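Local coordinates for primase X domain-containing protein (Sulfolobus solfataricus, PDB 4WYH) that probably serves as a noncatalytic subunit of the archaeal eukaryotic-type primase, supporting efficient primer synthesis, at residues Ser33-Val38 / Ser56-Asn61; Ser46-Ile51 / Glu88-Ser93; Trp106-Ile111 / Glu117-Ile122. All coordinates share one frame; numbering follows the deposited sequence.

Contact 1. Residues Ser33-Val38 / Ser56-Asn61; sequences SWIEKV and SRYLVN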
loop_
_atom_site.group_PDB
_atom_site.type_symbol
_atom_site.label_atom_id
_atom_site.label_comp_id
_atom_site.label_asym_id
_atom_site.label_seq_id
_atom_site.Cartn_x
_atom_site.Cartn_y
_atom_site.Cartn_z
ATOM N N SER A 33 10.483 -6.410 -1.622
ATOM C CA SER A 33 9.924 -7.091 -2.759
ATOM C C SER A 33 8.492 -7.397 -2.513
ATOM O O SER A 33 7.708 -7.303 -3.440
ATOM C CB SER A 33 10.679 -8.397 -3.070
ATOM O OG SER A 33 11.840 -8.034 -3.815
ATOM N N TRP A 34 8.165 -7.823 -1.288
ATOM C CA TRP A 34 6.791 -8.253 -0.942
ATOM C C TRP A 34 5.743 -7.152 -1.193
ATOM O O TRP A 34 4.629 -7.446 -1.571
ATOM C CB TRP A 34 6.727 -8.783 0.506
ATOM C CG TRP A 34 6.894 -7.753 1.577
ATOM C CD1 TRP A 34 8.069 -7.333 2.130
ATOM C CD2 TRP A 34 5.859 -6.970 2.218
ATOM N NE1 TRP A 34 7.832 -6.379 3.093
ATOM C CE2 TRP A 34 6.483 -6.149 3.166
ATOM C CE3 TRP A 34 4.471 -6.890 2.078
ATOM C CZ2 TRP A 34 5.772 -5.221 3.945
ATOM C CZ3 TRP A 34 3.773 -5.983 2.875
ATOM C CH2 TRP A 34 4.443 -5.179 3.807
ATOM N N ILE A 35 6.128 -5.904 -1.007
ATOM C CA ILE A 35 5.250 -4.778 -1.301
ATOM C C ILE A 35 4.901 -4.744 -2.764
ATOM O O ILE A 35 3.727 -4.603 -3.114
ATOM C CB ILE A 35 5.889 -3.459 -0.853
ATOM C CG1 ILE A 35 6.198 -3.561 0.656
ATOM C CG2 ILE A 35 4.980 -2.277 -1.163
ATOM C CD1 ILE A 35 6.545 -2.279 1.349
ATOM N N GLU A 36 5.886 -4.906 -3.635
ATOM C CA GLU A 36 5.636 -4.908 -5.071
ATOM C C GLU A 36 4.663 -6.012 -5.459
ATOM O O GLU A 36 3.743 -5.809 -6.244
ATOM C CB GLU A 36 6.940 -5.061 -5.860
ATOM C CG GLU A 36 7.923 -3.889 -5.686
ATOM C CD GLU A 36 7.542 -2.621 -6.428
ATOM O OE1 GLU A 36 6.434 -2.624 -7.026
ATOM O OE2 GLU A 36 8.321 -1.598 -6.404
ATOM N N LYS A 37 4.847 -7.176 -4.869
ATOM C CA LYS A 37 3.958 -8.290 -5.115
ATOM C C LYS A 37 2.512 -8.019 -4.726
ATOM O O LYS A 37 1.608 -8.362 -5.437
ATOM C CB LYS A 37 4.457 -9.524 -4.360
ATOM C CG LYS A 37 4.120 -10.802 -5.097
ATOM C CD LYS A 37 4.494 -10.663 -6.580
ATOM C CE LYS A 37 4.355 -11.928 -7.422
ATOM N NZ LYS A 37 4.650 -11.491 -8.836
ATOM N N VAL A 38 2.307 -7.475 -3.540
ATOM C CA VAL A 38 0.993 -7.114 -3.067
ATOM C C VAL A 38 0.402 -6.065 -4.018
ATOM O O VAL A 38 -0.779 -6.180 -4.413
ATOM C CB VAL A 38 1.000 -6.590 -1.608
ATOM C CG1 VAL A 38 -0.388 -6.159 -1.181
ATOM C CG2 VAL A 38 1.447 -7.703 -0.648
ATOM N N SER A 56 2.070 3.591 0.051
ATOM C CA SER A 56 2.384 4.984 -0.282
ATOM C C SER A 56 3.799 5.364 0.228
ATOM O O SER A 56 4.562 5.937 -0.513
ATOM C CB SER A 56 1.356 5.986 0.307
ATOM O OG SER A 56 1.346 5.940 1.714
ATOM N N ARG A 57 4.102 4.992 1.472
ATOM C CA ARG A 57 5.392 5.273 2.092
ATOM C C ARG A 57 6.536 4.550 1.393
ATOM O O ARG A 57 7.573 5.111 1.193
ATOM C CB ARG A 57 5.339 4.820 3.519
ATOM C CG ARG A 57 4.158 5.388 4.317
ATOM C CD ARG A 57 4.285 4.992 5.756
ATOM N NE ARG A 57 3.211 5.488 6.549
ATOM C CZ ARG A 57 3.172 5.415 7.861
ATOM N NH1 ARG A 57 4.180 4.845 8.533
ATOM N NH2 ARG A 57 2.104 5.874 8.508
ATOM N N TYR A 58 6.335 3.295 1.012
ATOM C CA TYR A 58 7.337 2.600 0.230
ATOM C C TYR A 58 7.651 3.296 -1.093
ATOM O O TYR A 58 8.803 3.576 -1.446
ATOM C CB TYR A 58 6.856 1.198 -0.020
ATOM C CG TYR A 58 7.654 0.425 -1.048
ATOM C CD1 TYR A 58 8.953 0.076 -0.800
ATOM C CD2 TYR A 58 7.089 0.093 -2.319
ATOM C CE1 TYR A 58 9.708 -0.619 -1.769
ATOM C CE2 TYR A 58 7.828 -0.582 -3.300
ATOM C CZ TYR A 58 9.103 -0.964 -2.994
ATOM O OH TYR A 58 9.871 -1.656 -3.840
ATOM N N LEU A 59 6.608 3.557 -1.863
ATOM C CA LEU A 59 6.756 4.159 -3.154
ATOM C C LEU A 59 7.476 5.510 -3.078
ATOM O O LEU A 59 8.435 5.774 -3.790
ATOM C CB LEU A 59 5.367 4.310 -3.806
ATOM C CG LEU A 59 4.668 3.017 -4.234
ATOM C CD1 LEU A 59 3.273 3.345 -4.747
ATOM C CD2 LEU A 59 5.541 2.372 -5.282
ATOM N N VAL A 60 7.038 6.347 -2.186
ATOM C CA VAL A 60 7.544 7.698 -2.090
ATOM C C VAL A 60 8.923 7.787 -1.400
ATOM O O VAL A 60 9.861 8.476 -1.890
ATOM C CB VAL A 60 6.489 8.568 -1.375
ATOM C CG1 VAL A 60 7.031 9.946 -1.049
ATOM C CG2 VAL A 60 5.218 8.642 -2.243
ATOM N N ASN A 61 9.068 7.096 -0.285
ATOM C CA ASN A 61 10.205 7.348 0.596
ATOM C C ASN A 61 11.306 6.345 0.487
ATOM O O ASN A 61 12.465 6.659 0.812
ATOM C CB ASN A 61 9.722 7.491 2.043
ATOM C CG ASN A 61 8.929 8.765 2.240
ATOM O OD1 ASN A 61 9.096 9.776 1.520
ATOM N ND2 ASN A 61 7.989 8.697 3.178
#
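Apolar packing and one polar bond meet on a single side chain here, the ring of Tyr58, which Ile35 and Glu36 approach from different directions. The apolar part belongs to Ile35. Its CB lies over one face of the ring, 4.2 Å from the Tyr58 centroid and 18° off the ring normal, a CH-pi contact displaced toward the rim. Ile35 CG2 comes 3.4 Å from Tyr58 CD2, while Ile35 CD1 reaches back to Tyr58 CB at 3.7 Å; the two side chains run past one another in opposite senses. Tyr58 CG is anti to the backbone N, which carries the ring out to the helix 33-41.

The polar part is the phenol. Tyr58 OH donates to Glu36 OE2 at 3.0 Å, meeting the anti side of the carboxylate, 28° out of its plane. A bend at chi2 of Glu36 turns the carboxylate to the ring edge, with the two planes nearly perpendicular at 81°.

Tyr32 also meets the Tyr58 ring, and Ile35 touches Val54, one helical turn earlier on helix 47-63. Beyond the contact, Leu59 leans on Thr73 and Leu74 of helix 67-78, and Ser56 on Val94 and Val98 of helix 88-101.

Contact 2. Residues Ser46-Ile51 / Glu88-Ser93; sequences SRKRFI and ESWLKS
The backbone oxygen of Lys48 faces the rim of the Trp90 indole, lying in the plane of the ring, 3.6 Å from Trp90 CH2. No hydrogen bond crosses between the two segments. Lys48 CB adds a longer approach to the same Trp90 carbon, after which its extended chain leads away toward the loop before helix 88-101, where NZ makes a weak hydrogen bond to Lys85 O.

In this all-helical domain, the axes of the pieces 47-51 and 88-93 lie 12.0 Å apart at their closest and run at 29°, in broadly the same direction. The gap is filled by the indole of Trp90 and by the branched side chains of Ile51 and Leu91. Trp90 bridges much of it because its CG is anti to the backbone N (chi1 -173°), which sends the six-membered ring across.

Ile51 supplies the apolar half. Its CG2 is shared, lying 3.7 Å from Trp90 CZ3 and 3.9 Å from Leu91 CD2. The Ile51 and Leu91 side chains cross at about a right angle, and Ile51 CD1 also comes within 4.1 Å of Leu91 CD2. Helix 67-78 closes in on this layer, with Phe77 against Ile51 and Leu71 against Leu91. Lys48 lies about 9 Å, side chain to side chain, from Asp45, a manganese-binding residue, although no manganese is bound to this chain in the model.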
loop_
_atom_site.group_PDB
_atom_site.type_symbol
_atom_site.label_atom_id
_atom_site.label_comp_id
_atom_site.label_asym_id
_atom_site.label_seq_id
_atom_site.Cartn_x
_atom_site.Cartn_y
_atom_site.Cartn_z
ATOM N N SER A 46 -8.420 -4.697 3.566
ATOM C CA SER A 46 -7.371 -3.916 4.132
ATOM C C SER A 46 -6.716 -2.954 3.150
ATOM O O SER A 46 -5.718 -2.388 3.484
ATOM C CB SER A 46 -6.335 -4.833 4.779
ATOM O OG SER A 46 -5.565 -5.482 3.815
ATOM N N ARG A 47 -7.263 -2.801 1.931
ATOM C CA ARG A 47 -6.665 -1.968 0.856
ATOM C C ARG A 47 -6.321 -0.578 1.241
ATOM O O ARG A 47 -5.206 -0.154 0.970
ATOM C CB ARG A 47 -7.560 -1.902 -0.390
ATOM C CG ARG A 47 -7.515 -3.136 -1.222
ATOM C CD ARG A 47 -8.610 -3.119 -2.295
ATOM N NE ARG A 47 -9.944 -3.115 -1.696
ATOM C CZ ARG A 47 -11.034 -2.808 -2.371
ATOM N NH1 ARG A 47 -10.985 -2.466 -3.682
ATOM N NH2 ARG A 47 -12.182 -2.870 -1.756
ATOM N N LYS A 48 -7.245 0.135 1.910
ATOM C CA LYS A 48 -6.985 1.514 2.236
ATOM C C LYS A 48 -5.903 1.642 3.306
ATOM O O LYS A 48 -4.982 2.391 3.179
ATOM C CB LYS A 48 -8.285 2.237 2.590
ATOM C CG LYS A 48 -9.071 2.598 1.341
ATOM C CD LYS A 48 -10.369 3.280 1.724
ATOM C CE LYS A 48 -11.222 3.419 0.490
ATOM N NZ LYS A 48 -12.526 4.051 0.835
ATOM N N ARG A 49 -5.968 0.815 4.331
ATOM C CA ARG A 49 -4.900 0.812 5.339
ATOM C C ARG A 49 -3.525 0.418 4.756
ATOM O O ARG A 49 -2.531 1.038 5.105
ATOM C CB ARG A 49 -5.284 -0.163 6.468
ATOM C CG ARG A 49 -6.524 0.298 7.181
ATOM C CD ARG A 49 -6.678 -0.395 8.544
ATOM N NE ARG A 49 -6.501 -1.849 8.486
ATOM C CZ ARG A 49 -7.486 -2.702 8.323
ATOM N NH1 ARG A 49 -8.681 -2.249 8.100
ATOM N NH2 ARG A 49 -7.270 -4.018 8.331
ATOM N N PHE A 50 -3.479 -0.549 3.838
ATOM C CA PHE A 50 -2.225 -0.962 3.177
ATOM C C PHE A 50 -1.692 0.232 2.428
ATOM O O PHE A 50 -0.540 0.523 2.503
ATOM C CB PHE A 50 -2.462 -2.112 2.218
ATOM C CG PHE A 50 -1.202 -2.596 1.526
ATOM C CD1 PHE A 50 -0.245 -3.248 2.251
ATOM C CD2 PHE A 50 -0.952 -2.303 0.214
ATOM C CE1 PHE A 50 0.904 -3.695 1.661
ATOM C CE2 PHE A 50 0.229 -2.745 -0.393
ATOM C CZ PHE A 50 1.151 -3.425 0.350
ATOM N N ILE A 51 -2.542 0.968 1.736
ATOM C CA ILE A 51 -2.106 2.231 1.087
ATOM C C ILE A 51 -1.581 3.290 2.051
ATOM O O ILE A 51 -0.498 3.835 1.842
ATOM C CB ILE A 51 -3.239 2.859 0.195
ATOM C CG1 ILE A 51 -3.567 1.954 -1.000
ATOM C CG2 ILE A 51 -2.896 4.303 -0.240
ATOM C CD1 ILE A 51 -4.850 2.396 -1.724
ATOM N N GLU A 88 -9.333 10.216 -5.613
ATOM C CA GLU A 88 -8.041 10.740 -5.990
ATOM C C GLU A 88 -7.554 11.768 -4.970
ATOM O O GLU A 88 -6.397 11.842 -4.713
ATOM C CB GLU A 88 -8.023 11.373 -7.359
ATOM C CG GLU A 88 -7.824 10.331 -8.444
ATOM C CD GLU A 88 -7.511 10.932 -9.808
ATOM O OE1 GLU A 88 -7.305 12.155 -9.923
ATOM O OE2 GLU A 88 -7.474 10.155 -10.758
ATOM N N SER A 89 -8.451 12.572 -4.453
ATOM C CA SER A 89 -8.065 13.608 -3.507
ATOM C C SER A 89 -7.478 12.932 -2.227
ATOM O O SER A 89 -6.461 13.404 -1.671
ATOM C CB SER A 89 -9.266 14.515 -3.214
ATOM O OG SER A 89 -10.105 13.879 -2.271
ATOM N N TRP A 90 -8.061 11.803 -1.802
ATOM C CA TRP A 90 -7.494 11.046 -0.682
ATOM C C TRP A 90 -6.060 10.564 -1.041
ATOM O O TRP A 90 -5.132 10.767 -0.294
ATOM C CB TRP A 90 -8.388 9.869 -0.315
ATOM C CG TRP A 90 -7.990 9.152 0.874
ATOM C CD1 TRP A 90 -8.292 9.503 2.184
ATOM C CD2 TRP A 90 -7.297 7.910 0.950
ATOM N NE1 TRP A 90 -7.799 8.567 3.047
ATOM C CE2 TRP A 90 -7.181 7.574 2.320
ATOM C CE3 TRP A 90 -6.783 7.028 0.011
ATOM C CZ2 TRP A 90 -6.564 6.411 2.749
ATOM C CZ3 TRP A 90 -6.148 5.867 0.470
ATOM C CH2 TRP A 90 -6.075 5.570 1.809
ATOM N N LEU A 91 -5.912 9.955 -2.197
ATOM C CA LEU A 91 -4.612 9.389 -2.624
ATOM C C LEU A 91 -3.528 10.443 -2.733
ATOM O O LEU A 91 -2.438 10.236 -2.263
ATOM C CB LEU A 91 -4.753 8.622 -3.913
ATOM C CG LEU A 91 -5.560 7.324 -3.811
ATOM C CD1 LEU A 91 -5.898 6.731 -5.188
ATOM C CD2 LEU A 91 -4.819 6.288 -2.962
ATOM N N LYS A 92 -3.852 11.575 -3.347
ATOM C CA LYS A 92 -2.929 12.658 -3.456
ATOM C C LYS A 92 -2.552 13.202 -2.086
ATOM O O LYS A 92 -1.369 13.440 -1.811
ATOM C CB LYS A 92 -3.483 13.805 -4.291
ATOM C CG LYS A 92 -3.859 13.418 -5.690
ATOM C CD LYS A 92 -4.333 14.673 -6.443
ATOM C CE LYS A 92 -4.516 14.422 -7.930
ATOM N NZ LYS A 92 -5.309 15.580 -8.446
ATOM N N SER A 93 -3.537 13.375 -1.210
ATOM C CA SER A 93 -3.240 13.784 0.171
ATOM C C SER A 93 -2.325 12.802 0.942
ATOM O O SER A 93 -1.394 13.205 1.636
ATOM C CB SER A 93 -4.514 14.007 0.941
ATOM O OG SER A 93 -4.206 14.300 2.317
#

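Contact 3. Residues Trp106-Ile111 / Glu117-Ile122; sequences WSLKRI and EMYNEI
Leu108 and Ile111 pack on Met118, Tyr119 and Ile122 across two consecutive helices, 108-114 and 116-128, separated in the chain by Asp115 alone. The pair forms an alpha-turn-alpha unit, in which the tight connection sets the second helix obliquely against the first.

One polar bond sets the start of the first helix. Ser107 is its N-cap, and its OG accepts from Arg110 N at 3.0 Å with an N-H...O angle of 167°. Asp115 OD1 takes up Met118 N near the start of the second helix.

Between the helices the contacts are apolar or carbon-to-oxygen. Leu108 O comes 3.5 Å from Tyr119 CE1, and Leu108 CD2 reaches Ile122 CG2 at 4.1 Å. Ile111 CG2, anti to the backbone N, meets the Tyr119 ring at its edge, in plane, and lies 3.8 Å from Tyr119 CB at the root of that side chain. Trp34 of helix 33-41 touches Leu108, Ile111 and Ile122, while Val54 of helix 47-63 touches Ile111 and Met118, so both helices close over the earlier part of the chain.

The exact placing of the methionine methyl is doubtful: Met118 CE is modelled 3.3 Å from both Ile111 CG1 and Ile111 CD1, shorter than usual for carbon pairs.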
loop_
_atom_site.group_PDB
_atom_site.type_symbol
_atom_site.label_atom_id
_atom_site.label_comp_id
_atom_site.label_asym_id
_atom_site.label_seq_id
_atom_site.Cartn_x
_atom_site.Cartn_y
_atom_site.Cartn_z
ATOM N N TRP A 106 5.114 0.380 7.365
ATOM C CA TRP A 106 5.091 -0.622 8.445
ATOM C C TRP A 106 5.757 -1.966 8.016
ATOM O O TRP A 106 5.591 -2.469 6.895
ATOM C CB TRP A 106 3.655 -0.906 8.797
ATOM C CG TRP A 106 2.943 0.080 9.609
ATOM C CD1 TRP A 106 3.298 1.399 9.878
ATOM C CD2 TRP A 106 1.713 -0.149 10.272
ATOM N NE1 TRP A 106 2.387 1.951 10.687
ATOM C CE2 TRP A 106 1.372 1.051 10.935
ATOM C CE3 TRP A 106 0.843 -1.235 10.347
ATOM C CZ2 TRP A 106 0.187 1.192 11.668
ATOM C CZ3 TRP A 106 -0.298 -1.106 11.100
ATOM C CH2 TRP A 106 -0.615 0.107 11.746
ATOM N N SER A 107 6.587 -2.521 8.887
ATOM C CA SER A 107 7.178 -3.806 8.658
ATOM C C SER A 107 6.125 -4.908 8.686
ATOM O O SER A 107 5.090 -4.726 9.176
ATOM C CB SER A 107 8.263 -4.078 9.721
ATOM O OG SER A 107 7.692 -4.212 10.998
ATOM N N LEU A 108 6.455 -6.065 8.167
ATOM C CA LEU A 108 5.609 -7.218 8.337
ATOM C C LEU A 108 5.415 -7.514 9.783
ATOM O O LEU A 108 4.348 -7.900 10.182
ATOM C CB LEU A 108 6.209 -8.424 7.621
ATOM C CG LEU A 108 6.052 -8.285 6.129
ATOM C CD1 LEU A 108 7.170 -8.981 5.404
ATOM C CD2 LEU A 108 4.724 -8.840 5.724
ATOM N N LYS A 109 6.473 -7.385 10.571
ATOM C CA LYS A 109 6.366 -7.588 12.035
ATOM C C LYS A 109 5.316 -6.670 12.707
ATOM O O LYS A 109 4.494 -7.113 13.490
ATOM C CB LYS A 109 7.752 -7.394 12.702
ATOM C CG LYS A 109 7.885 -8.038 14.073
ATOM C CD LYS A 109 7.560 -9.539 14.058
ATOM C CE LYS A 109 7.364 -10.146 15.454
ATOM N NZ LYS A 109 8.454 -9.771 16.382
ATOM N N ARG A 110 5.367 -5.373 12.435
ATOM C CA ARG A 110 4.411 -4.445 12.994
ATOM C C ARG A 110 3.015 -4.747 12.473
ATOM O O ARG A 110 2.064 -4.705 13.205
ATOM C CB ARG A 110 4.804 -3.019 12.674
ATOM C CG ARG A 110 3.783 -1.966 13.039
ATOM C CD ARG A 110 4.264 -0.523 12.812
ATOM N NE ARG A 110 5.249 -0.139 13.833
ATOM C CZ ARG A 110 5.659 1.095 14.030
ATOM N NH1 ARG A 110 5.248 2.030 13.230
ATOM N NH2 ARG A 110 6.512 1.375 15.006
ATOM N N ILE A 111 2.890 -4.991 11.194
ATOM C CA ILE A 111 1.595 -5.361 10.641
ATOM C C ILE A 111 1.024 -6.597 11.373
ATOM O O ILE A 111 -0.166 -6.591 11.736
ATOM C CB ILE A 111 1.668 -5.581 9.115
ATOM C CG1 ILE A 111 1.938 -4.254 8.379
ATOM C CG2 ILE A 111 0.391 -6.223 8.573
ATOM C CD1 ILE A 111 2.692 -4.456 7.083
ATOM N N GLU A 117 -5.707 -8.528 10.375
ATOM C CA GLU A 117 -6.566 -8.613 9.170
ATOM C C GLU A 117 -5.754 -8.348 7.905
ATOM O O GLU A 117 -5.776 -9.099 6.943
ATOM C CB GLU A 117 -7.785 -7.682 9.296
ATOM C CG GLU A 117 -8.637 -7.656 8.028
ATOM C CD GLU A 117 -9.785 -6.666 8.109
ATOM O OE1 GLU A 117 -9.574 -5.503 7.801
ATOM O OE2 GLU A 117 -10.915 -7.077 8.418
ATOM N N MET A 118 -4.997 -7.261 7.930
ATOM C CA MET A 118 -4.178 -6.902 6.796
ATOM C C MET A 118 -3.070 -7.944 6.631
ATOM O O MET A 118 -2.673 -8.324 5.523
ATOM C CB MET A 118 -3.573 -5.511 7.016
ATOM C CG MET A 118 -2.529 -5.100 5.969
ATOM S SD MET A 118 -1.994 -3.383 6.119
ATOM C CE MET A 118 -0.275 -3.587 6.025
ATOM N N TYR A 119 -2.513 -8.395 7.739
ATOM C CA TYR A 119 -1.389 -9.339 7.678
ATOM C C TYR A 119 -1.865 -10.583 6.932
ATOM O O TYR A 119 -1.198 -11.057 6.059
ATOM C CB TYR A 119 -0.932 -9.733 9.053
ATOM C CG TYR A 119 0.314 -10.512 9.095
ATOM C CD1 TYR A 119 1.526 -9.914 8.891
ATOM C CD2 TYR A 119 0.274 -11.895 9.385
ATOM C CE1 TYR A 119 2.704 -10.666 8.930
ATOM C CE2 TYR A 119 1.442 -12.629 9.472
ATOM C CZ TYR A 119 2.652 -11.994 9.243
ATOM O OH TYR A 119 3.830 -12.709 9.310
ATOM N N ASN A 120 -2.995 -11.132 7.328
ATOM C CA ASN A 120 -3.500 -12.314 6.616
ATOM C C ASN A 120 -3.738 -12.035 5.122
ATOM O O ASN A 120 -3.414 -12.842 4.334
ATOM C CB ASN A 120 -4.757 -12.833 7.276
ATOM C CG ASN A 120 -4.455 -13.605 8.543
ATOM O OD1 ASN A 120 -3.293 -13.915 8.818
ATOM N ND2 ASN A 120 -5.453 -13.903 9.325
ATOM N N GLU A 121 -4.287 -10.883 4.752
ATOM C CA GLU A 121 -4.509 -10.602 3.353
ATOM C C GLU A 121 -3.174 -10.566 2.536
ATOM O O GLU A 121 -3.093 -11.040 1.393
ATOM C CB GLU A 121 -5.348 -9.343 3.199
ATOM C CG GLU A 121 -6.773 -9.463 3.758
ATOM C CD GLU A 121 -7.657 -8.276 3.394
ATOM O OE1 GLU A 121 -7.143 -7.288 2.859
ATOM O OE2 GLU A 121 -8.851 -8.369 3.636
ATOM N N ILE A 122 -2.146 -9.977 3.147
ATOM C CA ILE A 122 -0.800 -9.858 2.566
ATOM C C ILE A 122 -0.163 -11.232 2.378
ATOM O O ILE A 122 0.264 -11.596 1.301
ATOM C CB ILE A 122 0.082 -8.990 3.486
ATOM C CG1 ILE A 122 -0.344 -7.522 3.375
ATOM C CG2 ILE A 122 1.566 -9.141 3.162
ATOM C CD1 ILE A 122 0.285 -6.642 4.432
#

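The three contacts illustrate how a small all-helical chain closes on itself. Contacts 1 and 2 both use helix 47-63, lie on opposite sides of the chain's centre with centres 13 Å apart, and interleave along the sequence; contact 3 follows both, joining the last two helices. Its centre is 13 Å from that of contact 1 and 16 Å from that of contact 2. Direct links tie them together: Ser56 OG is hydrogen-bonded to Ile51 O, Phe50 touches Val38 and Met118, and Arg49 NH2 forms a salt bridge with Glu117 OE1. Glu121 of contact 3 accepts from Asp45 N through OE2 and bonds Ser46 OG of contact 2 through OE1, so the manganese-binding residue is bonded between these two contacts.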